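Local coordinates for protein coenzyme A transferase (Yersinia pestis, PDB 3QLI) that probably transfers coenzyme A from an acyl-CoA to a carboxylate such as acetate, at residues G269-I274 with Y303-D308. Sequence-based numbering, arbitrary orientation.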
# COMPACT_ATOMS: atom_id res chain seq x y z
N GLY A 269 25.69 -10.64 2.82
CA GLY A 269 25.32 -11.24 4.10
C GLY A 269 24.43 -12.46 3.95
O GLY A 269 24.67 -13.49 4.58
N LEU A 270 23.40 -12.35 3.11
CA LEU A 270 22.50 -13.46 2.89
C LEU A 270 23.23 -14.62 2.23
O LEU A 270 22.99 -15.78 2.54
CB LEU A 270 21.29 -13.04 2.03
CG LEU A 270 20.22 -12.22 2.75
CD1 LEU A 270 19.10 -11.82 1.79
CD2 LEU A 270 19.67 -13.00 3.97
N VAL A 271 24.13 -14.30 1.31
CA VAL A 271 24.84 -15.34 0.59
C VAL A 271 25.77 -16.07 1.55
O VAL A 271 26.01 -17.27 1.42
CB VAL A 271 25.61 -14.76 -0.61
CG1 VAL A 271 26.61 -15.78 -1.14
CG2 VAL A 271 24.62 -14.34 -1.70
N ASP A 272 26.29 -15.34 2.53
CA ASP A 272 27.14 -15.98 3.56
C ASP A 272 26.36 -17.05 4.32
O ASP A 272 26.87 -18.15 4.59
CB ASP A 272 27.71 -14.93 4.51
CG ASP A 272 28.67 -15.52 5.53
OD1 ASP A 272 29.79 -15.91 5.13
OD2 ASP A 272 28.30 -15.58 6.72
N LEU A 273 25.10 -16.75 4.65
CA LEU A 273 24.26 -17.71 5.36
C LEU A 273 23.96 -18.94 4.49
O LEU A 273 23.86 -20.06 5.00
CB LEU A 273 22.97 -17.06 5.86
CG LEU A 273 23.16 -15.90 6.85
CD1 LEU A 273 21.80 -15.31 7.23
CD2 LEU A 273 23.92 -16.36 8.09
N ILE A 274 23.83 -18.73 3.18
CA ILE A 274 23.68 -19.86 2.27
C ILE A 274 24.94 -20.73 2.32
O ILE A 274 24.88 -21.94 2.53
CB ILE A 274 23.44 -19.41 0.82
CG1 ILE A 274 22.11 -18.65 0.70
CG2 ILE A 274 23.41 -20.62 -0.11
CD1 ILE A 274 21.84 -18.12 -0.72
N TYR A 303 29.35 -12.41 -6.40
CA TYR A 303 28.95 -12.62 -7.79
C TYR A 303 29.42 -13.99 -8.32
O TYR A 303 28.67 -14.70 -9.00
CB TYR A 303 29.46 -11.50 -8.69
CG TYR A 303 28.94 -10.11 -8.38
CD1 TYR A 303 27.58 -9.89 -8.14
CD2 TYR A 303 29.80 -9.00 -8.35
CE1 TYR A 303 27.10 -8.60 -7.87
CE2 TYR A 303 29.32 -7.72 -8.07
CZ TYR A 303 27.98 -7.53 -7.83
OH TYR A 303 27.50 -6.26 -7.58
N GLU A 304 30.68 -14.34 -8.04
CA GLU A 304 31.24 -15.61 -8.50
C GLU A 304 30.46 -16.78 -7.91
O GLU A 304 30.21 -17.79 -8.59
CB GLU A 304 32.72 -15.72 -8.12
CG GLU A 304 33.62 -14.75 -8.88
CD GLU A 304 35.02 -14.63 -8.29
OE1 GLU A 304 35.90 -14.04 -8.96
OE2 GLU A 304 35.24 -15.12 -7.15
N TYR A 305 30.08 -16.64 -6.65
CA TYR A 305 29.36 -17.69 -5.94
C TYR A 305 27.99 -18.01 -6.56
O TYR A 305 27.51 -19.14 -6.47
CB TYR A 305 29.21 -17.33 -4.46
CG TYR A 305 28.58 -18.45 -3.65
CD1 TYR A 305 29.32 -19.57 -3.29
CD2 TYR A 305 27.24 -18.39 -3.26
CE1 TYR A 305 28.74 -20.61 -2.56
CE2 TYR A 305 26.66 -19.41 -2.54
CZ TYR A 305 27.42 -20.52 -2.19
OH TYR A 305 26.85 -21.54 -1.46
N LEU A 306 27.35 -17.03 -7.20
CA LEU A 306 26.02 -17.24 -7.77
C LEU A 306 26.07 -18.12 -9.00
O LEU A 306 25.07 -18.69 -9.39
CB LEU A 306 25.36 -15.92 -8.15
CG LEU A 306 25.37 -14.84 -7.06
CD1 LEU A 306 24.69 -13.58 -7.59
CD2 LEU A 306 24.69 -15.36 -5.80
N ASN A 307 27.24 -18.21 -9.61
CA ASN A 307 27.36 -18.91 -10.88
C ASN A 307 26.93 -20.37 -10.80
O ASN A 307 27.53 -21.15 -10.08
CB ASN A 307 28.80 -18.79 -11.41
CG ASN A 307 28.93 -19.25 -12.84
OD1 ASN A 307 28.38 -18.63 -13.76
ND2 ASN A 307 29.67 -20.34 -13.05
N ASP A 308 25.87 -20.73 -11.52
CA ASP A 308 25.44 -22.12 -11.62
C ASP A 308 25.07 -22.74 -10.29
O ASP A 308 25.22 -23.95 -10.10
CB ASP A 308 26.55 -22.98 -12.24
CG ASP A 308 26.68 -22.77 -13.73
OD1 ASP A 308 25.65 -22.69 -14.41
OD2 ASP A 308 27.83 -22.68 -14.21
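Val271 and Tyr305 carry a small apolar helix-helix contact on the C-terminal half of this CoA-transferase fold, where helix 268-276, packed against the edge of the mixed sheet, meets the short helix 300-306. It illustrates how one aromatic ring can bridge two helices: side chains span the gap between them, with Val271 CA and Tyr305 CA the nearest pair of CA atoms at 8.3 Å.

The main packing is methyl against ring. With CG1 anti to the backbone N (chi1 166°), Val271 sends this methyl obliquely to the Tyr305 ring, 3.4 Å from Tyr305 CD2. The two side chains run past each other in opposite directions, and the ring reaches on to Ile274, one turn further along the helix. Ile274 CG2 lies at the ring edge, near the ring plane, 4.2 Å from Tyr305 CE2.

A second, purely aliphatic touch lies beside the first. The other branch of Val271, CG2, is 4.2 Å from Leu306 CD2, so the valine fork divides its methyls between neighbouring residues of segment 303-308. Both Val271 and Leu306 also touch Leu266 of strand 265-266, and Ile274 packs on Ile261 in the edge strand 260-261; the pair of helices thus shares an apolar layer with these short strands.

Two residues just beyond the segments complete the surroundings of the ring. Arg275 makes a cation-pi interaction with the Tyr305 ring, while the ring of His309 meets it with planes about 65° apart. Helix 268-276 therefore offers the tyrosine both apolar methyls and a guanidinium group. At the far end of the ring, the phenolic Tyr305 OH comes to 3.8 Å from Ile274 CG2.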